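Local coordinates for BH0493 protein (Bacillus halodurans C-125, PDB 2QEE) that binds zinc and is a putative amidohydrolase, probably a metal-dependent enzyme whose substrate remains uncertain, at residues G201-Q204 against E205-F209; R238-I241 against I242-C245. One frame throughout, in Å; residues are numbered along the deposited sequence.

In the fold
Contacts 1 and 2 are successive turns of two different helices, 200-217 and 237-253, that touch each other; their centres lie about 11 Å apart, away from the zinc site. Neither is wholly core or wholly surface. Contact 1 turns Ile203, Val206 and the Lys207 chain toward Asp244 and Cys245 of contact 2, with Val206 CG1 3.8 Å from Cys245 SG, whereas Ile241 and Ile242 pack on other parts of the fold. Both carry a side-on arginine-carboxylate pair among partly exposed residues, but contact 1 spaces its partners three residues apart, whereas contact 2 joins neighbours in sequence, its aspartate also touching Ile203, and adds two further arginines.

Contact 1: G201-Q204 against E205-F209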
loop_
_atom_site.group_PDB
_atom_site.type_symbol
_atom_site.label_atom_id
_atom_site.label_comp_id
_atom_site.label_asym_id
_atom_site.label_seq_id
_atom_site.Cartn_x
_atom_site.Cartn_y
_atom_site.Cartn_z
ATOM N N GLY C 201 -4.514 34.641 31.377
ATOM C CA GLY C 201 -5.841 34.444 31.901
ATOM C C GLY C 201 -6.596 33.450 31.056
ATOM O O GLY C 201 -7.340 32.608 31.576
ATOM N N SER C 202 -6.449 33.571 29.734
ATOM C CA SER C 202 -7.127 32.647 28.844
ATOM C C SER C 202 -6.542 31.232 29.003
ATOM O O SER C 202 -7.314 30.255 29.087
ATOM C CB SER C 202 -7.071 33.123 27.397
ATOM O OG SER C 202 -8.093 34.090 27.136
ATOM N N ILE C 203 -5.213 31.150 29.046
ATOM C CA ILE C 203 -4.476 29.892 29.321
ATOM C C ILE C 203 -4.957 29.212 30.603
ATOM O O ILE C 203 -5.306 28.018 30.620
ATOM C CB ILE C 203 -2.952 30.111 29.360
ATOM C CG1 ILE C 203 -2.449 30.540 27.967
ATOM C CG2 ILE C 203 -2.211 28.833 29.901
ATOM C CD1 ILE C 203 -1.049 31.050 27.909
ATOM N N GLN C 204 -5.034 29.984 31.683
ATOM C CA GLN C 204 -5.488 29.427 32.955
ATOM C C GLN C 204 -6.919 28.933 32.974
ATOM O O GLN C 204 -7.208 27.895 33.581
ATOM C CB GLN C 204 -5.280 30.464 34.079
ATOM C CG GLN C 204 -3.830 30.652 34.366
ATOM C CD GLN C 204 -3.118 29.329 34.433
ATOM O OE1 GLN C 204 -3.627 28.370 35.040
ATOM N NE2 GLN C 204 -1.947 29.239 33.785
ATOM N N GLU C 205 -7.827 29.664 32.341
ATOM C CA GLU C 205 -9.212 29.295 32.362
ATOM C C GLU C 205 -9.455 28.090 31.484
ATOM O O GLU C 205 -10.322 27.266 31.791
ATOM C CB GLU C 205 -10.117 30.452 31.986
ATOM C CG GLU C 205 -10.237 31.466 33.143
ATOM C CD GLU C 205 -10.896 30.847 34.376
ATOM O OE1 GLU C 205 -12.125 30.965 34.465
ATOM O OE2 GLU C 205 -10.199 30.189 35.196
ATOM N N VAL C 206 -8.689 27.964 30.404
ATOM C CA VAL C 206 -8.860 26.742 29.595
ATOM C C VAL C 206 -8.310 25.500 30.353
ATOM O O VAL C 206 -8.959 24.439 30.360
ATOM C CB VAL C 206 -8.282 26.902 28.154
ATOM C CG1 VAL C 206 -8.239 25.530 27.412
ATOM C CG2 VAL C 206 -9.155 27.865 27.355
ATOM N N LYS C 207 -7.136 25.613 30.978
ATOM C CA LYS C 207 -6.663 24.553 31.902
ATOM C C LYS C 207 -7.675 24.204 32.983
ATOM O O LYS C 207 -7.851 23.028 33.326
ATOM C CB LYS C 207 -5.358 24.941 32.555
ATOM C CG LYS C 207 -4.171 24.979 31.611
ATOM C CD LYS C 207 -2.950 25.559 32.273
ATOM C CE LYS C 207 -2.081 24.494 32.802
ATOM N NZ LYS C 207 -0.708 25.035 33.015
ATOM N N ARG C 208 -8.372 25.204 33.513
ATOM C CA ARG C 208 -9.361 24.899 34.533
ATOM C C ARG C 208 -10.563 24.147 33.955
ATOM O O ARG C 208 -11.138 23.265 34.621
ATOM C CB ARG C 208 -9.765 26.167 35.333
ATOM C CG ARG C 208 -10.679 25.847 36.515
ATOM C CD ARG C 208 -10.925 27.089 37.380
ATOM N NE ARG C 208 -11.684 28.115 36.662
ATOM C CZ ARG C 208 -12.997 28.099 36.506
ATOM N NH1 ARG C 208 -13.720 27.133 37.050
ATOM N NH2 ARG C 208 -13.605 29.072 35.841
ATOM N N PHE C 209 -10.927 24.456 32.708
ATOM C CA PHE C 209 -11.979 23.738 32.031
ATOM C C PHE C 209 -11.552 22.240 31.941
ATOM O O PHE C 209 -12.305 21.328 32.327
ATOM C CB PHE C 209 -12.259 24.337 30.640
ATOM C CG PHE C 209 -13.241 23.545 29.835
ATOM C CD1 PHE C 209 -14.597 23.686 30.035
ATOM C CD2 PHE C 209 -12.797 22.610 28.866
ATOM C CE1 PHE C 209 -15.538 22.951 29.321
ATOM C CE2 PHE C 209 -13.728 21.856 28.115
ATOM C CZ PHE C 209 -15.116 22.009 28.352
#
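Lys207 lays its aliphatic chain alongside Ile203 and Gln204, all three pointing the same way. Lys207 CD is 4.1 Å from Ile203 CG2 and, on the Gln204 flank, 4.0 Å from Gln204 OE1. Lys207 CG sits 3.4 Å from Ile203 O, the same carbonyl oxygen that accepts a nearly straight bond from Lys207 N (N-H...O 175°). A long lysine suits this position, since its methylenes can cover isoleucine and its side chain also touches Cys245 and Val249 of helix 237-253. The amide end of Gln204 turns back toward the preceding turn, where NE2 bonds to Glu200.

These are successive turns of the alpha-helix 200-217, with i to i+4 bonds in series, the first accepted by Gly201 O and the fourth donated by Arg208 N. The helix lies in the chain between the parallel strands 171-172 and 222-226. Val206, a compact branched residue, fits its buried flank: Val206 CG2 rests 3.5 Å from Ser202 O, while the side chain meets Tyr180 and Leu187 of helix 180-189.

On another flank Glu205 CG passes 3.5 Å from Gly201 O, and a bend at chi2 folds the carboxylate toward Arg208, one turn on. That arginine starts with CG anti to the backbone N (chi1 -173°), then bends at chi3 to present its guanidinium side-on. Arg208 NH2 reaches Glu205 OE1 at 2.8 Å, and Arg208 NE reaches Glu205 OE2 at 2.9 Å, both on the syn side, close to the guanidinium plane though some 20° out of the carboxylate's. This double grip restrains rotation of both flat groups. Glu205 OE1 also accepts Lys193 N; an alanine here would probably leave that amide and the guanidinium without their shared carboxylate and let Arg208 swing more freely.

Contact 2: R238-I241 against I242-C245; sequences RGRI and IRDC
Arg240 O accepts the shortest sound bond here, 2.7 Å from Asp244 N, and Asp244 CB also lies close to this oxygen, at 3.2 Å. One turn of helix 237-253 thus brings the aspartate close to the Arg240 carbonyl oxygen. Its carboxylate is held by the preceding residue, Arg243, which presents, side-on, NE to Asp244 OD1 at 2.8 Å and NH2 to Asp244 OD2 at 3.1 Å. OD1 is met from above the carboxylate plane but OD2 on its syn side. Trp198 NE1 grips OD2 as well, tying the helix to a loop.

The helix links strands 222-226 and 257-264 in a beta-alpha-beta unit. Within it Arg240 CA lies over one face of the Arg243 guanidinium, and Arg243 NH2 touches side-chain carbon, 3.5 Å from Arg240 CG; the charged atoms Arg240 NE and Arg243 NH2 stay 5.4 Å apart, on planes 49° apart. The like charges are probably eased by Asp244 and, weakly, by Glu235.

Another flank is mostly hydrocarbon. Ile242 stands CG1 beside its backbone N (chi1 -62°), which sends Ile242 CD1 to 3.7 Å from Arg238 CG, the arginine's methylenes serving as hydrocarbon while its NH2 bonds to Asn178. Buried Ile241 packs its branched side chain on Leu177 of helix 174-178. At the wider pi-type turn 242-245, small Cys245 fits against Val206 and Lys207, Cys245 CB lying 4.3 Å from Ile241 CG2.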
loop_
_atom_site.group_PDB
_atom_site.type_symbol
_atom_site.label_atom_id
_atom_site.label_comp_id
_atom_site.label_asym_id
_atom_site.label_seq_id
_atom_site.Cartn_x
_atom_site.Cartn_y
_atom_site.Cartn_z
ATOM N N ARG C 238 -5.640 25.965 17.887
ATOM C CA ARG C 238 -5.389 24.534 18.241
ATOM C C ARG C 238 -3.993 24.328 18.780
ATOM O O ARG C 238 -3.803 23.631 19.795
ATOM C CB ARG C 238 -5.681 23.621 17.025
ATOM C CG ARG C 238 -5.431 22.123 17.394
ATOM C CD ARG C 238 -6.096 21.228 16.328
ATOM N NE ARG C 238 -5.419 21.396 15.044
ATOM C CZ ARG C 238 -6.062 21.315 13.886
ATOM N NH1 ARG C 238 -5.403 21.484 12.744
ATOM N NH2 ARG C 238 -7.389 21.084 13.876
ATOM N N GLY C 239 -3.024 24.918 18.081
ATOM C CA GLY C 239 -1.589 24.775 18.381
ATOM C C GLY C 239 -1.367 25.406 19.746
ATOM O O GLY C 239 -0.586 24.885 20.562
ATOM N N ARG C 240 -2.034 26.536 20.004
ATOM C CA ARG C 240 -1.833 27.212 21.313
ATOM C C ARG C 240 -2.462 26.468 22.476
ATOM O O ARG C 240 -1.824 26.343 23.554
ATOM C CB ARG C 240 -2.283 28.673 21.306
ATOM C CG ARG C 240 -1.391 29.498 20.422
ATOM C CD ARG C 240 -1.695 31.002 20.506
ATOM N NE ARG C 240 -2.951 31.266 19.833
ATOM C CZ ARG C 240 -3.055 31.675 18.567
ATOM N NH1 ARG C 240 -1.981 31.918 17.814
ATOM N NH2 ARG C 240 -4.257 31.834 18.061
ATOM N N ILE C 241 -3.686 25.975 22.274
ATOM C CA ILE C 241 -4.387 25.210 23.301
ATOM C C ILE C 241 -3.605 23.922 23.627
ATOM O O ILE C 241 -3.382 23.599 24.795
ATOM C CB ILE C 241 -5.810 24.897 22.920
ATOM C CG1 ILE C 241 -6.652 26.205 22.820
ATOM C CG2 ILE C 241 -6.442 23.941 23.969
ATOM C CD1 ILE C 241 -8.077 25.995 22.180
ATOM N N ILE C 242 -3.117 23.216 22.586
ATOM C CA ILE C 242 -2.342 21.994 22.844
ATOM C C ILE C 242 -1.057 22.293 23.606
ATOM O O ILE C 242 -0.776 21.664 24.661
ATOM C CB ILE C 242 -2.029 21.209 21.527
ATOM C CG1 ILE C 242 -3.340 20.778 20.885
ATOM C CG2 ILE C 242 -1.019 20.037 21.800
ATOM C CD1 ILE C 242 -3.164 20.043 19.495
ATOM N N ARG C 243 -0.316 23.291 23.127
ATOM C CA ARG C 243 0.973 23.703 23.732
ATOM C C ARG C 243 0.792 24.230 25.157
ATOM O O ARG C 243 1.441 23.759 26.103
ATOM C CB ARG C 243 1.665 24.789 22.897
ATOM C CG ARG C 243 3.064 25.178 23.372
ATOM C CD ARG C 243 3.547 26.509 22.758
ATOM N NE ARG C 243 2.587 27.600 22.953
ATOM C CZ ARG C 243 2.404 28.633 22.111
ATOM N NH1 ARG C 243 3.111 28.741 21.009
ATOM N NH2 ARG C 243 1.487 29.556 22.380
ATOM N N ASP C 244 -0.109 25.190 25.306
ATOM C CA ASP C 244 -0.200 25.940 26.564
ATOM C C ASP C 244 -1.083 25.298 27.617
ATOM O O ASP C 244 -0.913 25.594 28.804
ATOM C CB ASP C 244 -0.712 27.371 26.320
ATOM C CG ASP C 244 0.249 28.229 25.542
ATOM O OD1 ASP C 244 1.459 27.914 25.472
ATOM O OD2 ASP C 244 -0.246 29.249 24.980
ATOM N N CYS C 245 -2.034 24.448 27.216
ATOM C CA CYS C 245 -3.044 23.952 28.131
ATOM C C CYS C 245 -3.049 22.433 28.208
ATOM O O CYS C 245 -2.937 21.839 29.282
ATOM C CB CYS C 245 -4.446 24.458 27.754
ATOM S SG CYS C 245 -4.550 26.291 27.529
#